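Local coordinates for motility-associated killing factor MakB (Vibrio cholerae serotype O1, PDB 6W1W), which is one component of a three-component cytotoxin of Vibrio cholerae that resembles alpha-pore-forming toxins and probably helps build a membrane pore, at residues I326-F329 with V330-I333; D240-T243 with Q244-L248. All coordinates share one frame; numbering follows the deposited sequence.

Interaction 1: residues I326-F329 with V330-I333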
ATOM      1  N   ILE A 326      -7.414 -21.421  -1.888  1.00122.75           N
ATOM      2  CA  ILE A 326      -6.502 -20.354  -1.487  1.00112.48           C
ATOM      3  C   ILE A 326      -5.513 -20.049  -2.605  1.00102.91           C
ATOM      4  O   ILE A 326      -5.189 -18.885  -2.866  1.00112.46           O
ATOM      5  CB  ILE A 326      -5.786 -20.724  -0.174  1.00103.47           C
ATOM      6  CG1 ILE A 326      -6.810 -20.917   0.945  1.00108.04           C
ATOM      7  CG2 ILE A 326      -4.775 -19.652   0.210  1.00 87.57           C
ATOM      8  CD1 ILE A 326      -6.201 -21.139   2.299  1.00104.31           C
ATOM      9  N   SER A 327      -5.028 -21.085  -3.295  1.00100.65           N
ATOM     10  CA  SER A 327      -4.111 -20.854  -4.406  1.00117.21           C
ATOM     11  C   SER A 327      -4.798 -20.092  -5.530  1.00127.95           C
ATOM     12  O   SER A 327      -4.180 -19.249  -6.191  1.00135.11           O
ATOM     13  CB  SER A 327      -3.552 -22.182  -4.920  1.00124.41           C
ATOM     14  OG  SER A 327      -2.546 -21.966  -5.898  1.00123.68           O
ATOM     15  N   GLU A 328      -6.086 -20.366  -5.755  1.00125.91           N
ATOM     16  CA  GLU A 328      -6.822 -19.637  -6.782  1.00120.72           C
ATOM     17  C   GLU A 328      -7.081 -18.191  -6.376  1.00116.50           C
ATOM     18  O   GLU A 328      -7.143 -17.310  -7.241  1.00117.67           O
ATOM     19  CB  GLU A 328      -8.136 -20.354  -7.095  1.00120.58           C
ATOM     20  CG  GLU A 328      -7.966 -21.624  -7.920  1.00128.49           C
ATOM     21  CD  GLU A 328      -9.261 -22.407  -8.069  1.00142.71           C
ATOM     22  OE1 GLU A 328     -10.341 -21.845  -7.788  1.00143.01           O
ATOM     23  OE2 GLU A 328      -9.195 -23.592  -8.462  1.00146.54           O
ATOM     24  N   PHE A 329      -7.235 -17.926  -5.075  1.00115.13           N
ATOM     25  CA  PHE A 329      -7.401 -16.546  -4.629  1.00113.29           C
ATOM     26  C   PHE A 329      -6.120 -15.745  -4.814  1.00112.04           C
ATOM     27  O   PHE A 329      -6.171 -14.546  -5.114  1.00115.67           O
ATOM     28  CB  PHE A 329      -7.831 -16.502  -3.163  1.00108.72           C
ATOM     29  CG  PHE A 329      -8.026 -15.109  -2.633  1.00117.92           C
ATOM     30  CD1 PHE A 329      -9.225 -14.443  -2.828  1.00123.95           C
ATOM     31  CD2 PHE A 329      -7.016 -14.461  -1.945  1.00117.32           C
ATOM     32  CE1 PHE A 329      -9.412 -13.158  -2.345  1.00122.85           C
ATOM     33  CE2 PHE A 329      -7.199 -13.174  -1.463  1.00117.85           C
ATOM     34  CZ  PHE A 329      -8.399 -12.524  -1.662  1.00110.88           C
ATOM     35  N   VAL A 330      -4.967 -16.384  -4.632  1.00108.98           N
ATOM     36  CA  VAL A 330      -3.702 -15.673  -4.777  1.00104.13           C
ATOM     37  C   VAL A 330      -3.395 -15.414  -6.251  1.00101.59           C
ATOM     38  O   VAL A 330      -2.783 -14.394  -6.591  1.00 99.43           O
ATOM     39  CB  VAL A 330      -2.576 -16.457  -4.074  1.00100.81           C
ATOM     40  CG1 VAL A 330      -1.235 -15.795  -4.283  1.00 94.72           C
ATOM     41  CG2 VAL A 330      -2.866 -16.572  -2.576  1.00 95.86           C
ATOM     42  N   GLN A 331      -3.835 -16.299  -7.148  1.00101.44           N
ATOM     43  CA  GLN A 331      -3.621 -16.078  -8.574  1.00117.17           C
ATOM     44  C   GLN A 331      -4.398 -14.880  -9.101  1.00125.05           C
ATOM     45  O   GLN A 331      -4.063 -14.360 -10.171  1.00130.82           O
ATOM     46  CB  GLN A 331      -4.001 -17.329  -9.363  1.00130.69           C
ATOM     47  CG  GLN A 331      -3.049 -18.492  -9.164  1.00138.89           C
ATOM     48  CD  GLN A 331      -3.612 -19.804  -9.678  1.00145.32           C
ATOM     49  OE1 GLN A 331      -4.826 -20.008  -9.708  1.00149.84           O
ATOM     50  NE2 GLN A 331      -2.727 -20.703 -10.083  1.00143.80           N
ATOM     51  N   LEU A 332      -5.423 -14.431  -8.376  1.00125.03           N
ATOM     52  CA  LEU A 332      -6.199 -13.279  -8.829  1.00123.92           C
ATOM     53  C   LEU A 332      -5.536 -11.966  -8.427  1.00115.46           C
ATOM     54  O   LEU A 332      -5.443 -11.041  -9.242  1.00118.77           O
ATOM     55  CB  LEU A 332      -7.628 -13.345  -8.285  1.00118.88           C
ATOM     56  CG  LEU A 332      -8.460 -14.554  -8.726  1.00124.83           C
ATOM     57  CD1 LEU A 332      -9.837 -14.543  -8.070  1.00118.53           C
ATOM     58  CD2 LEU A 332      -8.581 -14.608 -10.243  1.00115.23           C
ATOM     59  N   ILE A 333      -5.056 -11.869  -7.183  1.00113.48           N
ATOM     60  CA  ILE A 333      -4.370 -10.653  -6.746  1.00122.62           C
ATOM     61  C   ILE A 333      -2.983 -10.522  -7.366  1.00131.57           C
ATOM     62  O   ILE A 333      -2.416  -9.422  -7.377  1.00135.41           O
ATOM     63  CB  ILE A 333      -4.280 -10.596  -5.210  1.00112.61           C
ATOM     64  CG1 ILE A 333      -3.579 -11.841  -4.668  1.00108.50           C
ATOM     65  CG2 ILE A 333      -5.666 -10.457  -4.588  1.00116.16           C
ATOM     66  CD1 ILE A 333      -3.498 -11.878  -3.160  1.00102.36           C
TER
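Phe-329 and Ile-333 sit one turn apart on the inner side of helix 316-333, and their side chains meet where ring atom CE2 of Phe-329 lies 4.3 Å from methyl CD1 of Ile-333. Phe-329 has CG anti to its own N (chi1 -180°), beside the carbonyl carbon, which leans the ring along the helix toward Ile-333. Val-330 packs on the same turn, its CG2 methyl 3.3 Å from Ile-326 O, the carbonyl that also accepts the Val-330 N-H at 3.1 Å. This is the last stretch of an alpha-helix in a mostly helical toxin component: Phe-329 is covered by Leu-13, Leu-16 and Thr-17 of helix 9-35 and, with Ile-333, by Leu-186 of helix 183-187, while Val-330 and Ile-333 rest on Ile-77 of helix 69-90. Looser is the exposed pair Glu-328 and Gln-331: Glu-328 CG comes no nearer than 4.0 Å to Gln-331 OE1. Their carboxylate and amide planes lie 5° apart, and the carboxylate makes a salt bridge with Lys-324. Hydrocarbon also lies against backbone carbonyls here, Gln-331 CG 3.3 Å from Ser-327 O and Leu-332 CG 3.4 Å from Glu-328 O; Gln-331 touches Ile-81 as well.

Interaction 2: residues D240-T243 with Q244-L248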
ATOM      1  N   ASP A 240     -12.940  25.152  -5.464  1.00118.94           N
ATOM      2  CA  ASP A 240     -13.315  26.562  -5.540  1.00113.36           C
ATOM      3  C   ASP A 240     -12.930  27.304  -4.270  1.00108.91           C
ATOM      4  O   ASP A 240     -12.482  28.454  -4.330  1.00115.89           O
ATOM      5  CB  ASP A 240     -14.815  26.700  -5.809  1.00126.78           C
ATOM      6  CG  ASP A 240     -15.169  26.527  -7.276  1.00135.83           C
ATOM      7  OD1 ASP A 240     -14.252  26.300  -8.094  1.00137.23           O
ATOM      8  OD2 ASP A 240     -16.368  26.622  -7.611  1.00142.40           O
ATOM      9  N   LYS A 241     -13.095  26.663  -3.110  1.00106.77           N
ATOM     10  CA  LYS A 241     -12.713  27.289  -1.848  1.00111.01           C
ATOM     11  C   LYS A 241     -11.222  27.608  -1.825  1.00125.46           C
ATOM     12  O   LYS A 241     -10.806  28.641  -1.283  1.00107.87           O
ATOM     13  CB  LYS A 241     -13.092  26.367  -0.688  1.00111.63           C
ATOM     14  CG  LYS A 241     -13.160  27.031   0.676  1.00113.42           C
ATOM     15  CD  LYS A 241     -13.501  26.002   1.745  1.00110.67           C
ATOM     16  CE  LYS A 241     -14.250  26.615   2.919  1.00133.00           C
ATOM     17  NZ  LYS A 241     -15.670  26.961   2.578  1.00118.12           N
ATOM     18  N   LEU A 242     -10.405  26.738  -2.428  1.00125.11           N
ATOM     19  CA  LEU A 242      -8.960  26.941  -2.435  1.00109.40           C
ATOM     20  C   LEU A 242      -8.577  28.163  -3.261  1.00109.07           C
ATOM     21  O   LEU A 242      -7.772  28.990  -2.821  1.00118.08           O
ATOM     22  CB  LEU A 242      -8.263  25.686  -2.960  1.00 96.34           C
ATOM     23  CG  LEU A 242      -6.733  25.687  -2.924  1.00 96.28           C
ATOM     24  CD1 LEU A 242      -6.225  25.980  -1.522  1.00 95.14           C
ATOM     25  CD2 LEU A 242      -6.171  24.363  -3.427  1.00 91.56           C
ATOM     26  N   THR A 243      -9.149  28.293  -4.465  1.00111.32           N
ATOM     27  CA  THR A 243      -8.885  29.456  -5.309  1.00123.37           C
ATOM     28  C   THR A 243      -9.091  30.759  -4.546  1.00124.69           C
ATOM     29  O   THR A 243      -8.310  31.709  -4.690  1.00107.31           O
ATOM     30  CB  THR A 243      -9.792  29.419  -6.543  1.00123.25           C
ATOM     31  OG1 THR A 243      -9.449  28.297  -7.365  1.00123.56           O
ATOM     32  CG2 THR A 243      -9.661  30.704  -7.355  1.00106.82           C
ATOM     33  N   GLN A 244     -10.138  30.815  -3.722  1.00110.06           N
ATOM     34  CA  GLN A 244     -10.405  32.013  -2.937  1.00111.24           C
ATOM     35  C   GLN A 244      -9.333  32.229  -1.880  1.00110.65           C
ATOM     36  O   GLN A 244      -8.892  33.362  -1.654  1.00112.65           O
ATOM     37  CB  GLN A 244     -11.783  31.909  -2.281  1.00140.17           C
ATOM     38  CG  GLN A 244     -12.699  33.090  -2.548  1.00143.78           C
ATOM     39  CD  GLN A 244     -12.942  33.305  -4.026  1.00138.13           C
ATOM     40  OE1 GLN A 244     -12.977  34.440  -4.500  1.00132.19           O
ATOM     41  NE2 GLN A 244     -13.112  32.212  -4.766  1.00133.10           N
ATOM     42  N   LEU A 245      -8.900  31.153  -1.223  1.00126.60           N
ATOM     43  CA  LEU A 245      -7.947  31.297  -0.130  1.00115.63           C
ATOM     44  C   LEU A 245      -6.568  31.716  -0.633  1.00109.86           C
ATOM     45  O   LEU A 245      -5.879  32.505   0.025  1.00108.01           O
ATOM     46  CB  LEU A 245      -7.863  29.990   0.654  1.00110.06           C
ATOM     47  CG  LEU A 245      -9.156  29.579   1.370  1.00107.48           C
ATOM     48  CD1 LEU A 245      -9.043  28.193   1.984  1.00105.47           C
ATOM     49  CD2 LEU A 245      -9.514  30.599   2.430  1.00111.01           C
ATOM     50  N   GLN A 246      -6.154  31.213  -1.801  1.00111.00           N
ATOM     51  CA  GLN A 246      -4.821  31.490  -2.332  1.00126.12           C
ATOM     52  C   GLN A 246      -4.714  32.888  -2.927  1.00122.08           C
ATOM     53  O   GLN A 246      -3.778  33.176  -3.679  1.00118.07           O
ATOM     54  CB  GLN A 246      -4.435  30.465  -3.397  1.00100.83           C
ATOM     55  CG  GLN A 246      -4.032  29.106  -2.883  1.00 97.89           C
ATOM     56  CD  GLN A 246      -3.554  28.227  -4.011  1.00 95.54           C
ATOM     57  OE1 GLN A 246      -3.877  27.041  -4.079  1.00 98.19           O
ATOM     58  NE2 GLN A 246      -2.785  28.813  -4.919  1.00 96.01           N
ATOM     59  N   THR A 247      -5.673  33.755  -2.619  1.00114.66           N
ATOM     60  CA  THR A 247      -5.626  35.142  -3.043  1.00122.32           C
ATOM     61  C   THR A 247      -5.482  36.103  -1.877  1.00124.97           C
ATOM     62  O   THR A 247      -5.283  37.301  -2.103  1.00124.30           O
ATOM     63  CB  THR A 247      -6.887  35.497  -3.846  1.00122.37           C
ATOM     64  OG1 THR A 247      -8.052  35.267  -3.041  1.00118.85           O
ATOM     65  CG2 THR A 247      -6.971  34.653  -5.121  1.00112.58           C
ATOM     66  N   LEU A 248      -5.567  35.609  -0.645  1.00130.11           N
ATOM     67  CA  LEU A 248      -5.420  36.428   0.546  1.00144.91           C
ATOM     68  C   LEU A 248      -4.017  36.375   1.134  1.00141.38           C
ATOM     69  O   LEU A 248      -3.730  37.117   2.078  1.00145.88           O
ATOM     70  CB  LEU A 248      -6.440  35.989   1.603  1.00141.74           C
ATOM     71  CG  LEU A 248      -7.824  35.676   1.025  1.00127.14           C
ATOM     72  CD1 LEU A 248      -8.670  34.941   2.047  1.00118.48           C
ATOM     73  CD2 LEU A 248      -8.514  36.948   0.558  1.00121.91           C
TER
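Leu-242 and Gln-246, one turn apart, set hydrocarbon against a polar oxygen: Leu-242 brings CG to 3.4 Å from Gln-246 OE1, with both methyls nearly as close, so the amide oxygen is flanked by a branched hydrocarbon end. Gln-246 keeps its chain extended beyond CG, which lays the amide alongside that end; its NE2 is held weakly by Gly-202 O and Gln-254 OE1. Leu-245 likewise places CG 3.3 Å from an oxygen, Lys-241 O. Both leucines also lean on helix 157-176, where their apolar neighbours are Ile-163 for Leu-245, which touches Glu-166 too, and Ile-167 for Leu-242.

Backbone hydrogen bonds of the i to i+4 kind tie the two halves of this helix end together, and their distances shorten toward its finish. Gln-244 N reaches Asp-240 O only weakly, at 3.4 Å; Leu-245 N holds Lys-241 O at 3.2 Å, and Gln-246 N meets Leu-242 O at 2.9 Å, nearly in line with the carbonyl bond. Gln-246 is also where the chain leaves helical geometry, so the last of these bonds closes helix 233-245 at its C-terminal end, and a type I beta turn from Leu-245 to Leu-248 follows at once.

Polar side chains form the third group. Within the turn Thr-247 bends back on the helix: its OG1 donates to Gln-244 O, while its CG2 methyl lies 3.3 Å from Thr-243 O. Gln-244 bends at chi2 (58°), and its NE2 stops 3.8 Å from Asp-240 O.

How the interactions relate
Both contacts lie at the C-terminal end of a helix, but on opposite sides of the chain's centre, with their own centres about 48 Å apart and no touch between them. Interaction 1 is the more buried: an aromatic ring and branched aliphatic groups wedge among helices 9-35, 69-90 and 183-187, and its one charged side chain is paired outside on the same helix. Interaction 2 sits further out, about 32 Å from the centre of the chain to its own, where one side leans on helix 157-176 and the other carries polar groups. The neighbouring helices named for the two thus differ. The one apolar side-chain pair is Phe-329 with Ile-333 in interaction 1, whereas 240-248 sets leucine against an amide and adds a threonine side-chain bond in the turn.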